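Local coordinates for protein putative NTP pyrophosphohydrolase (Exiguobacterium sibiricum 255-15, PDB 3NL9) that probably hydrolyses nucleoside triphosphates, releasing pyrophosphate, as expected of an all-helical member of the MazG clan, at residues 8-13 / 118-123; 27-32 / 92-97; 52-55 / 59-62; 127-132 / 150-155. All blocks are in the same frame, centred on the assembly; numbering follows the deposited sequence.

Interaction 1 of 4, residues 8-13 / 118-123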
loop_
_atom_site.group_PDB
_atom_site.type_symbol
_atom_site.label_atom_id
_atom_site.label_comp_id
_atom_site.label_asym_id
_atom_site.label_seq_id
_atom_site.Cartn_x
_atom_site.Cartn_y
_atom_site.Cartn_z
ATOM N N TYR A 8 9.469 8.160 -2.679
ATOM C CA TYR A 8 9.343 7.985 -4.122
ATOM C C TYR A 8 10.717 8.017 -4.806
ATOM O O TYR A 8 11.002 7.205 -5.703
ATOM C CB TYR A 8 8.396 9.073 -4.706
ATOM C CG TYR A 8 8.284 9.046 -6.224
ATOM C CD1 TYR A 8 7.536 8.071 -6.890
ATOM C CD2 TYR A 8 8.973 9.968 -6.992
ATOM C CE1 TYR A 8 7.456 8.061 -8.311
ATOM C CE2 TYR A 8 8.900 9.962 -8.374
ATOM C CZ TYR A 8 8.146 9.008 -9.031
ATOM O OH TYR A 8 8.092 9.037 -10.415
ATOM N N GLN A 9 11.564 8.970 -4.429
ATOM C CA GLN A 9 12.905 9.062 -5.045
ATOM C C GLN A 9 13.746 7.827 -4.698
ATOM O O GLN A 9 14.485 7.351 -5.536
ATOM C CB GLN A 9 13.620 10.347 -4.650
ATOM C CG GLN A 9 12.919 11.625 -5.240
ATOM C CD GLN A 9 12.888 11.649 -6.761
ATOM O OE1 GLN A 9 13.801 11.130 -7.421
ATOM N NE2 GLN A 9 11.851 12.281 -7.334
ATOM N N ASP A 10 13.569 7.284 -3.492
ATOM C CA ASP A 10 14.333 6.091 -3.049
ATOM C C ASP A 10 13.940 4.849 -3.865
ATOM O O ASP A 10 14.792 4.141 -4.393
ATOM C CB ASP A 10 14.104 5.836 -1.559
ATOM C CG ASP A 10 14.925 6.786 -0.635
ATOM O OD1 ASP A 10 15.796 7.529 -1.106
ATOM O OD2 ASP A 10 14.681 6.777 0.585
ATOM N N VAL A 11 12.636 4.614 -4.051
ATOM C CA VAL A 11 12.201 3.507 -4.913
ATOM C C VAL A 11 12.541 3.750 -6.368
ATOM O O VAL A 11 12.888 2.827 -7.074
ATOM C CB VAL A 11 10.714 3.181 -4.806
ATOM C CG1 VAL A 11 10.354 1.968 -5.744
ATOM C CG2 VAL A 11 10.393 2.857 -3.406
ATOM N N LYS A 12 12.431 4.999 -6.822
ATOM C CA LYS A 12 12.819 5.320 -8.186
ATOM C C LYS A 12 14.283 4.950 -8.411
ATOM O O LYS A 12 14.668 4.352 -9.435
ATOM C CB LYS A 12 12.570 6.805 -8.443
ATOM C CG LYS A 12 12.845 7.222 -9.872
ATOM C CD LYS A 12 12.356 8.629 -10.130
ATOM C CE LYS A 12 12.872 9.105 -11.480
ATOM N NZ LYS A 12 12.196 10.347 -11.909
ATOM N N GLN A 13 15.101 5.301 -7.442
ATOM C CA GLN A 13 16.518 4.932 -7.439
ATOM C C GLN A 13 16.735 3.385 -7.498
ATOM O O GLN A 13 17.534 2.887 -8.274
ATOM C CB GLN A 13 17.110 5.453 -6.134
ATOM C CG GLN A 13 18.494 4.948 -5.857
ATOM C CD GLN A 13 19.460 5.734 -6.590
ATOM O OE1 GLN A 13 19.776 6.860 -6.168
ATOM N NE2 GLN A 13 19.921 5.207 -7.745
ATOM N N PRO A 118 11.797 5.177 9.467
ATOM C CA PRO A 118 13.017 4.419 9.821
ATOM C C PRO A 118 12.985 2.983 9.354
ATOM O O PRO A 118 14.023 2.417 9.019
ATOM C CB PRO A 118 13.045 4.491 11.345
ATOM C CG PRO A 118 12.258 5.729 11.684
ATOM C CD PRO A 118 11.167 5.787 10.655
ATOM N N LEU A 119 11.790 2.380 9.327
ATOM C CA LEU A 119 11.653 1.038 8.811
ATOM C C LEU A 119 11.864 1.011 7.305
ATOM O O LEU A 119 12.570 0.141 6.787
ATOM C CB LEU A 119 10.276 0.464 9.172
ATOM C CG LEU A 119 9.943 0.311 10.669
ATOM C CD1 LEU A 119 8.413 0.012 10.853
ATOM C CD2 LEU A 119 10.775 -0.785 11.321
ATOM N N PHE A 120 11.225 1.942 6.590
ATOM C CA PHE A 120 11.432 2.056 5.140
ATOM C C PHE A 120 12.946 2.272 4.834
ATOM O O PHE A 120 13.479 1.688 3.908
ATOM C CB PHE A 120 10.592 3.221 4.555
ATOM C CG PHE A 120 10.858 3.489 3.084
ATOM C CD1 PHE A 120 11.916 4.261 2.697
ATOM C CD2 PHE A 120 10.028 2.952 2.107
ATOM C CE1 PHE A 120 12.166 4.513 1.373
ATOM C CE2 PHE A 120 10.262 3.216 0.742
ATOM C CZ PHE A 120 11.326 3.984 0.382
ATOM N N GLU A 121 13.607 3.123 5.610
ATOM C CA GLU A 121 15.060 3.386 5.433
ATOM C C GLU A 121 15.902 2.098 5.508
ATOM O O GLU A 121 16.823 1.908 4.734
ATOM C CB GLU A 121 15.532 4.399 6.485
ATOM C CG GLU A 121 16.978 4.835 6.338
ATOM C CD GLU A 121 17.359 5.947 7.344
ATOM O OE1 GLU A 121 16.450 6.637 7.873
ATOM O OE2 GLU A 121 18.569 6.129 7.589
ATOM N N ILE A 122 15.557 1.212 6.437
ATOM C CA ILE A 122 16.257 -0.073 6.591
ATOM C C ILE A 122 16.050 -0.954 5.335
ATOM O O ILE A 122 17.009 -1.539 4.785
ATOM C CB ILE A 122 15.814 -0.788 7.915
ATOM C CG1 ILE A 122 16.378 -0.024 9.108
ATOM C CG2 ILE A 122 16.268 -2.249 7.910
ATOM C CD1 ILE A 122 15.653 -0.270 10.398
ATOM N N VAL A 123 14.817 -1.001 4.842
ATOM C CA VAL A 123 14.474 -1.809 3.642
ATOM C C VAL A 123 15.202 -1.233 2.443
ATOM O O VAL A 123 15.838 -1.953 1.667
ATOM C CB VAL A 123 12.925 -1.859 3.415
ATOM C CG1 VAL A 123 12.565 -2.463 2.068
ATOM C CG2 VAL A 123 12.261 -2.700 4.486
#
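Phe120 on helix 117-128 drives the rim of its ring against Asp10 and Val11 on helix 7-17, a helix-helix contact within the all-alpha MazG-type fold. The two backbones stay well apart, with Asp10 CA and Glu121 CA 8.9 Å from each other, so one long aromatic side chain spans most of the gap. Its chi1 of 174° places CG trans to the backbone nitrogen and carries the ring out toward the other helix. The ring offers Asp10 its edge and not a face: Asp10 CB lies in the ring plane, 3.8 Å from Phe120 CE1, and the carboxylate is turned only 13° from that plane. Oxygen OD2 thus sits beside the slightly positive C-H rim, probably a weakly favourable electrostatic match without a formal hydrogen bond.

Val11 meets the far end of the same edge at about a right angle, using only its CG2 branch, which points at CZ and CE2. Further aromatic rings meet Phe120: Tyr7 of the same chain edge-to-face, and Tyr103 of the second subunit with the planes about 25° apart, so the contact is part of the dimer interface as well as of the chain's own core. A direct polar tie between the same helices lies close by, where the carbonyl oxygen of Asp10 receives Gln124 NE2. The nearest approach of the valine methyl to the ring is 4.1 Å, from Val11 CG2 to Phe120 CZ, whereas Asp10 OD2 comes to 3.5 Å from Phe120 CE1.

Interaction 2 of 4, residues 27-32 / 92-97; sequences TAIPLD and VGQGDA. With EDO (1,2-ethanediol), chain C.
A pair of hydrogen bonds between the side-chain amide of Gln94 and the backbone N-H and C=O of Ile29 docks the segment leading into helix 31-52 onto helix 87-112. Ile29 N donates to Gln94 OE1 over 2.9 Å in a nearly straight bond (165° at the hydrogen). In return Gln94 NE2 donates to Ile29 O at 3.0 Å, a little more bent at 152°. Each donor lies in the plane of the carbonyl it addresses and uses a lone pair, and Ile29 O is close to the amide plane of Gln94. The side-chain amide thus pairs with both polar groups of one residue, much as the edge of a peptide would, and the two bonds together fix its rotation about the last torsion. Beyond CG the glutamine is stretched out, with chi2 at 168°, which lets it span the distance from the helix to the loop.

In this all-helical MazG-type fold the loop passes straight from these bonds into a new helix, whose N-cap position is held by Pro30. Gln94 NE2 is also hydrogen-bonded to Ser53 OG of the second subunit, and Phe49 of that subunit packs on the glutamine, so this buried amide links the loop, its own helix and the dimer partner. Within the two segments the other close approaches are to OE1: Ala28 CA lies 3.5 Å from Gln94 OE1, and Ile29 CB is 3.8 Å from that same oxygen. Next to Thr27 and Ala28, a molecule of 1,2-ethanediol, probably from the crystallisation liquor, takes the N-H of Ala28 on its O1 at 2.9 Å and is also hydrogen-bonded to Glu87 OE2.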
loop_
_atom_site.group_PDB
_atom_site.type_symbol
_atom_site.label_atom_id
_atom_site.label_comp_id
_atom_site.label_asym_id
_atom_site.label_seq_id
_atom_site.Cartn_x
_atom_site.Cartn_y
_atom_site.Cartn_z
ATOM N N THR A 27 2.647 7.745 -17.406
ATOM C CA THR A 27 2.253 6.713 -18.376
ATOM C C THR A 27 1.384 5.664 -17.678
ATOM O O THR A 27 1.789 5.128 -16.668
ATOM C CB THR A 27 3.480 5.987 -18.952
ATOM O OG1 THR A 27 4.328 6.903 -19.666
ATOM C CG2 THR A 27 3.038 4.877 -19.901
ATOM N N ALA A 28 0.211 5.360 -18.227
ATOM C CA ALA A 28 -0.636 4.301 -17.667
ATOM C C ALA A 28 0.139 2.982 -17.609
ATOM O O ALA A 28 0.785 2.621 -18.569
ATOM C CB ALA A 28 -1.926 4.102 -18.510
ATOM N N ILE A 29 0.022 2.259 -16.507
ATOM C CA ILE A 29 0.691 0.955 -16.353
ATOM C C ILE A 29 -0.108 -0.099 -17.164
ATOM O O ILE A 29 -1.323 -0.255 -16.961
ATOM C CB ILE A 29 0.790 0.548 -14.857
ATOM C CG1 ILE A 29 1.629 1.546 -14.066
ATOM C CG2 ILE A 29 1.419 -0.852 -14.709
ATOM C CD1 ILE A 29 1.499 1.378 -12.562
ATOM N N PRO A 30 0.550 -0.809 -18.112
ATOM C CA PRO A 30 -0.170 -1.903 -18.813
ATOM C C PRO A 30 -0.788 -2.944 -17.884
ATOM O O PRO A 30 -0.198 -3.263 -16.858
ATOM C CB PRO A 30 0.927 -2.557 -19.663
ATOM C CG PRO A 30 1.977 -1.480 -19.815
ATOM C CD PRO A 30 1.967 -0.763 -18.509
ATOM N N LEU A 31 -1.950 -3.491 -18.272
ATOM C CA LEU A 31 -2.737 -4.371 -17.384
ATOM C C LEU A 31 -1.928 -5.578 -16.888
ATOM O O LEU A 31 -1.973 -5.896 -15.720
ATOM C CB LEU A 31 -4.055 -4.817 -18.047
ATOM C CG LEU A 31 -4.956 -5.818 -17.301
ATOM C CD1 LEU A 31 -5.356 -5.212 -15.948
ATOM C CD2 LEU A 31 -6.170 -6.232 -18.091
ATOM N N ASP A 32 -1.186 -6.248 -17.768
ATOM C CA ASP A 32 -0.456 -7.450 -17.342
ATOM C C ASP A 32 0.620 -7.132 -16.318
ATOM O O ASP A 32 0.853 -7.910 -15.416
ATOM C CB ASP A 32 0.141 -8.189 -18.546
ATOM C CG ASP A 32 -0.922 -8.901 -19.382
ATOM O OD1 ASP A 32 -1.983 -9.285 -18.830
ATOM O OD2 ASP A 32 -0.689 -9.071 -20.596
ATOM N N VAL A 92 -5.174 8.139 -14.774
ATOM C CA VAL A 92 -5.822 8.905 -13.726
ATOM C C VAL A 92 -6.428 7.964 -12.693
ATOM O O VAL A 92 -6.233 8.156 -11.493
ATOM C CB VAL A 92 -6.872 9.845 -14.322
ATOM C CG1 VAL A 92 -7.724 10.477 -13.253
ATOM C CG2 VAL A 92 -6.185 10.872 -15.189
ATOM N N GLY A 93 -7.110 6.924 -13.146
ATOM C CA GLY A 93 -7.732 5.968 -12.223
ATOM C C GLY A 93 -6.742 5.149 -11.414
ATOM O O GLY A 93 -7.000 4.800 -10.278
ATOM N N GLN A 94 -5.618 4.804 -12.027
ATOM C CA GLN A 94 -4.527 4.140 -11.325
ATOM C C GLN A 94 -3.942 5.035 -10.230
ATOM O O GLN A 94 -3.772 4.605 -9.075
ATOM C CB GLN A 94 -3.432 3.764 -12.321
ATOM C CG GLN A 94 -3.770 2.570 -13.140
ATOM C CD GLN A 94 -2.842 2.343 -14.324
ATOM O OE1 GLN A 94 -1.980 3.148 -14.599
ATOM N NE2 GLN A 94 -3.019 1.223 -15.024
ATOM N N GLY A 95 -3.630 6.273 -10.601
ATOM C CA GLY A 95 -3.092 7.247 -9.655
ATOM C C GLY A 95 -4.043 7.441 -8.502
ATOM O O GLY A 95 -3.623 7.476 -7.345
ATOM N N ASP A 96 -5.327 7.570 -8.808
ATOM C CA ASP A 96 -6.333 7.686 -7.745
ATOM C C ASP A 96 -6.273 6.480 -6.823
ATOM O O ASP A 96 -6.248 6.626 -5.603
ATOM C CB ASP A 96 -7.722 7.772 -8.388
ATOM C CG ASP A 96 -8.837 8.167 -7.411
ATOM O OD1 ASP A 96 -8.805 7.845 -6.210
ATOM O OD2 ASP A 96 -9.798 8.795 -7.893
ATOM N N ALA A 97 -6.260 5.279 -7.401
ATOM C CA ALA A 97 -6.287 4.042 -6.598
ATOM C C ALA A 97 -4.993 3.883 -5.759
ATOM O O ALA A 97 -5.030 3.493 -4.606
ATOM C CB ALA A 97 -6.484 2.858 -7.500
HETATM C C1 EDO C . -1.335 8.286 -20.358
HETATM O O1 EDO C . -0.446 7.163 -20.373
HETATM C C2 EDO C . -0.624 9.546 -20.856
HETATM O O2 EDO C . 0.175 9.243 -22.006
#

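Interaction 3 of 4, residues 52-55 / 59-62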
loop_
_atom_site.group_PDB
_atom_site.type_symbol
_atom_site.label_atom_id
_atom_site.label_comp_id
_atom_site.label_asym_id
_atom_site.label_seq_id
_atom_site.Cartn_x
_atom_site.Cartn_y
_atom_site.Cartn_z
ATOM N N GLN A 52 1.075 -12.748 10.011
ATOM C CA GLN A 52 1.790 -12.197 11.191
ATOM C C GLN A 52 0.843 -11.610 12.215
ATOM O O GLN A 52 1.242 -11.335 13.334
ATOM C CB GLN A 52 2.811 -11.174 10.761
ATOM C CG GLN A 52 3.849 -11.790 9.845
ATOM C CD GLN A 52 4.694 -12.805 10.561
ATOM O OE1 GLN A 52 4.537 -14.025 10.390
ATOM N NE2 GLN A 52 5.569 -12.316 11.391
ATOM N N SER A 53 -0.421 -11.425 11.855
ATOM C CA SER A 53 -1.441 -10.990 12.844
ATOM C C SER A 53 -2.141 -12.182 13.545
ATOM O O SER A 53 -2.920 -11.986 14.487
ATOM C CB SER A 53 -2.508 -10.083 12.169
ATOM O OG SER A 53 -1.919 -8.986 11.463
ATOM N N SER A 54 -1.885 -13.401 13.070
ATOM C CA SER A 54 -2.573 -14.604 13.522
ATOM C C SER A 54 -1.769 -15.452 14.505
ATOM O O SER A 54 -0.552 -15.493 14.449
ATOM C CB SER A 54 -2.916 -15.482 12.307
ATOM O OG SER A 54 -3.892 -14.856 11.490
ATOM N N GLN A 55 -2.463 -16.168 15.380
ATOM C CA GLN A 55 -1.801 -17.021 16.361
ATOM C C GLN A 55 -1.861 -18.501 16.007
ATOM O O GLN A 55 -1.119 -19.302 16.580
ATOM C CB GLN A 55 -2.366 -16.755 17.757
ATOM C CG GLN A 55 -2.057 -15.327 18.215
ATOM C CD GLN A 55 -2.715 -14.957 19.531
ATOM O OE1 GLN A 55 -2.318 -15.444 20.591
ATOM N NE2 GLN A 55 -3.712 -14.076 19.470
ATOM N N GLU A 59 -7.369 -19.208 13.017
ATOM C CA GLU A 59 -7.484 -17.722 12.948
ATOM C C GLU A 59 -7.172 -17.227 11.568
ATOM O O GLU A 59 -7.874 -16.383 11.000
ATOM C CB GLU A 59 -6.482 -17.030 13.904
ATOM C CG GLU A 59 -6.923 -17.043 15.351
ATOM C CD GLU A 59 -6.264 -15.990 16.216
ATOM O OE1 GLU A 59 -5.144 -15.489 15.908
ATOM O OE2 GLU A 59 -6.891 -15.665 17.241
ATOM N N PHE A 60 -6.053 -17.718 11.054
ATOM C CA PHE A 60 -5.482 -17.170 9.856
ATOM C C PHE A 60 -6.404 -17.460 8.658
ATOM O O PHE A 60 -6.716 -16.566 7.870
ATOM C CB PHE A 60 -4.080 -17.727 9.662
ATOM C CG PHE A 60 -3.469 -17.363 8.366
ATOM C CD1 PHE A 60 -3.403 -16.044 7.978
ATOM C CD2 PHE A 60 -2.943 -18.343 7.530
ATOM C CE1 PHE A 60 -2.839 -15.689 6.786
ATOM C CE2 PHE A 60 -2.385 -17.993 6.317
ATOM C CZ PHE A 60 -2.327 -16.674 5.947
ATOM N N LEU A 61 -6.862 -18.696 8.570
ATOM C CA LEU A 61 -7.774 -19.094 7.517
ATOM C C LEU A 61 -9.110 -18.334 7.598
ATOM O O LEU A 61 -9.646 -17.918 6.555
ATOM C CB LEU A 61 -7.975 -20.627 7.536
ATOM C CG LEU A 61 -6.787 -21.440 7.025
ATOM C CD1 LEU A 61 -7.100 -22.946 6.958
ATOM C CD2 LEU A 61 -6.338 -20.867 5.669
ATOM N N ALA A 62 -9.630 -18.105 8.813
ATOM C CA ALA A 62 -10.890 -17.353 8.957
ATOM C C ALA A 62 -10.697 -15.908 8.464
ATOM O O ALA A 62 -11.582 -15.353 7.826
ATOM C CB ALA A 62 -11.416 -17.393 10.415
HETATM O O HOH W 1 -4.308 -13.021 16.795
#
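The Phe60 ring has Ser54 OG at its edge, near the ring plane, while the carboxylate of Glu59 and the amide of Gln55 stand almost perpendicular to each other, 80° apart. His51 adds an edge-to-face partner to the phenylalanine. Ser54 packs mostly against the root of that side chain: its OG is 3.2 Å from Phe60 CA, and it is satisfied by a hydrogen bond with Leu50 O.

The polar half of the contact is centred on one carboxylate oxygen. Glu59 OE1 accepts Gln55 N at 2.8 Å, on its anti side and 31° out of the carboxylate plane. It also receives a water at 2.8 Å, so two bonds grip this oxygen. The same water donates to Ser53 O at 2.9 Å and accepts from Gln55 NE2, joining two residues of the loop to Glu59 of the helix. Glu59 reaches back because its chain is extended beyond CG, and its backbone N is taken by Asn56 OD1, so the first turn of the helix is pinned to the loop through side chain and main chain alike.

Together these bonds brace the tight connection of a helical hairpin, between the end of helix 31-52 and the start of helix 57-79. The second subunit covers it, with Leu31 of that chain packing on both Ser54 and Glu59 and its Leu79 on Phe60.

Interaction 4 of 4, residues 127-132 / 150-155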
loop_
_atom_site.group_PDB
_atom_site.type_symbol
_atom_site.label_atom_id
_atom_site.label_comp_id
_atom_site.label_asym_id
_atom_site.label_seq_id
_atom_site.Cartn_x
_atom_site.Cartn_y
_atom_site.Cartn_z
ATOM N N ASN A 127 18.082 -3.172 0.247
ATOM C CA ASN A 127 17.814 -3.370 -1.151
ATOM C C ASN A 127 19.011 -2.858 -1.955
ATOM O O ASN A 127 19.511 -3.561 -2.844
ATOM C CB ASN A 127 16.531 -2.625 -1.573
ATOM C CG ASN A 127 15.259 -3.432 -1.324
ATOM O OD1 ASN A 127 15.318 -4.582 -0.879
ATOM N ND2 ASN A 127 14.098 -2.845 -1.670
HETATM N N MSE A 128 19.481 -1.654 -1.615
HETATM C CA MSE A 128 20.592 -1.021 -2.374
HETATM C C MSE A 128 21.898 -1.784 -2.176
HETATM O O MSE A 128 22.765 -1.776 -3.042
HETATM C CB MSE A 128 20.755 0.464 -2.006
HETATM C CG MSE A 128 19.589 1.399 -2.440
HETATM SE SE MSE A 128 19.216 1.343 -4.372
HETATM C CE MSE A 128 20.894 1.840 -5.225
ATOM N N ALA A 129 22.027 -2.466 -1.043
ATOM C CA ALA A 129 23.242 -3.217 -0.724
ATOM C C ALA A 129 23.285 -4.575 -1.477
ATOM O O ALA A 129 24.198 -5.376 -1.278
ATOM C CB ALA A 129 23.343 -3.433 0.791
ATOM N N LYS A 130 22.313 -4.836 -2.356
ATOM C CA LYS A 130 22.319 -6.078 -3.127
ATOM C C LYS A 130 23.279 -6.032 -4.286
ATOM O O LYS A 130 23.430 -7.005 -5.012
ATOM C CB LYS A 130 20.925 -6.429 -3.632
ATOM C CG LYS A 130 19.965 -6.846 -2.544
ATOM C CD LYS A 130 18.760 -7.520 -3.162
ATOM C CE LYS A 130 17.726 -7.881 -2.116
ATOM N NZ LYS A 130 16.591 -8.642 -2.721
ATOM N N LEU A 131 23.960 -4.915 -4.480
ATOM C CA LEU A 131 24.969 -4.890 -5.531
ATOM C C LEU A 131 26.099 -5.802 -5.128
ATOM O O LEU A 131 26.464 -5.891 -3.954
ATOM C CB LEU A 131 25.463 -3.470 -5.779
ATOM C CG LEU A 131 24.425 -2.505 -6.321
ATOM C CD1 LEU A 131 24.970 -1.038 -6.298
ATOM C CD2 LEU A 131 24.001 -2.956 -7.723
ATOM N N GLY A 132 26.651 -6.509 -6.115
ATOM C CA GLY A 132 27.833 -7.317 -5.910
ATOM C C GLY A 132 29.090 -6.473 -5.738
ATOM O O GLY A 132 29.031 -5.221 -5.759
ATOM N N ASP A 150 26.983 -12.474 -1.626
ATOM C CA ASP A 150 27.698 -13.038 -0.485
ATOM C C ASP A 150 28.025 -11.919 0.499
ATOM O O ASP A 150 28.604 -10.889 0.124
ATOM C CB ASP A 150 28.994 -13.718 -0.932
ATOM C CG ASP A 150 28.747 -14.924 -1.824
ATOM O OD1 ASP A 150 27.693 -15.599 -1.664
ATOM O OD2 ASP A 150 29.618 -15.195 -2.683
ATOM N N GLY A 151 27.591 -12.104 1.741
ATOM C CA GLY A 151 27.862 -11.154 2.821
ATOM C C GLY A 151 26.774 -10.124 3.064
ATOM O O GLY A 151 26.929 -9.260 3.923
ATOM N N TRP A 152 25.688 -10.219 2.304
ATOM C CA TRP A 152 24.562 -9.297 2.385
ATOM C C TRP A 152 23.919 -9.399 3.751
ATOM O O TRP A 152 23.691 -10.518 4.225
ATOM C CB TRP A 152 23.540 -9.650 1.319
ATOM C CG TRP A 152 22.331 -8.747 1.262
ATOM C CD1 TRP A 152 22.296 -7.461 0.832
ATOM C CD2 TRP A 152 20.994 -9.090 1.625
ATOM N NE1 TRP A 152 21.013 -6.968 0.914
ATOM C CE2 TRP A 152 20.192 -7.956 1.391
ATOM C CE3 TRP A 152 20.390 -10.252 2.122
ATOM C CZ2 TRP A 152 18.811 -7.950 1.633
ATOM C CZ3 TRP A 152 19.016 -10.251 2.362
ATOM C CH2 TRP A 152 18.242 -9.103 2.122
ATOM N N LEU A 153 23.699 -8.254 4.411
ATOM C CA LEU A 153 23.022 -8.239 5.694
ATOM C C LEU A 153 21.517 -8.040 5.488
ATOM O O LEU A 153 21.080 -6.972 4.979
ATOM C CB LEU A 153 23.570 -7.129 6.593
ATOM C CG LEU A 153 25.094 -7.101 6.819
ATOM C CD1 LEU A 153 25.527 -5.823 7.580
ATOM C CD2 LEU A 153 25.554 -8.389 7.534
ATOM N N PRO A 154 20.712 -9.034 5.927
ATOM C CA PRO A 154 19.274 -8.974 5.704
ATOM C C PRO A 154 18.587 -7.939 6.614
ATOM O O PRO A 154 19.054 -7.664 7.739
ATOM C CB PRO A 154 18.796 -10.414 6.008
ATOM C CG PRO A 154 19.800 -10.965 6.941
ATOM C CD PRO A 154 21.107 -10.274 6.642
ATOM N N PRO A 155 17.500 -7.339 6.117
ATOM C CA PRO A 155 16.837 -6.272 6.869
ATOM C C PRO A 155 16.038 -6.732 8.082
ATOM O O PRO A 155 15.850 -5.941 8.989
ATOM C CB PRO A 155 15.888 -5.650 5.838
ATOM C CG PRO A 155 15.647 -6.730 4.825
ATOM C CD PRO A 155 16.902 -7.534 4.778
#
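A type I beta turn from Met128, a selenomethionine, to Leu131 begins on the last residue of helix 117-128 and leads the chain out of it, and Trp152 from the later loop packs onto its two middle residues, Ala129 and Lys130. The carbonyl oxygen of Ala129 lies at the indole edge, near the ring plane, 3.5 Å from Trp152 CD1; Ala129 CB comes to 4.2 Å from that same carbon. The extended aliphatic chain of Lys130 passes the indole at a slant, CG lying 3.6 Å from Trp152 NE1 and CE 3.9 Å from Trp152 CZ2. The pyrrole N-H is not left to this contact, since Trp152 NE1 is hydrogen-bonded to Ala126 O, a carbonyl in the last turn of the helix.

Trp152 CG stands opposite its own backbone nitrogen (chi1 -178°), which swings the indole across to the turn. Pro154 CA covers one face, 3.6 Å above the plane and offset toward the rim, so the loop folds over its own tryptophan.

This surface contact holds the loop ahead of helix 156-170 against the end of helix 117-128. Pro155 continues the packing on Ile122 and Ala126, while on helix 7-17 Phe14 touches Asn127 and Thr17 touches both Met128 and Leu131.

From the N terminus, helix 7-17 opens the longest loop, which closes when helix 117-128 reaches it in interaction 1. Inside that span, interaction 2 joins the approach to helix 31-52 with helix 87-112, and interaction 3, a short-range closure of the loop after helix 31-52 onto the start of helix 57-79, is nested inside interaction 2. None of the three crosses another. Interaction 4 follows in series, tying the end of helix 117-128 to the loop before helix 156-170. It touches interaction 1 through Ile122 with Pro155 and Gln13 with Met128, whereas the centres of interactions 1 and 3 are about 29 Å apart. Interactions 1, 2 and 3 meet the second subunit broadly, interaction 4 through Asn127.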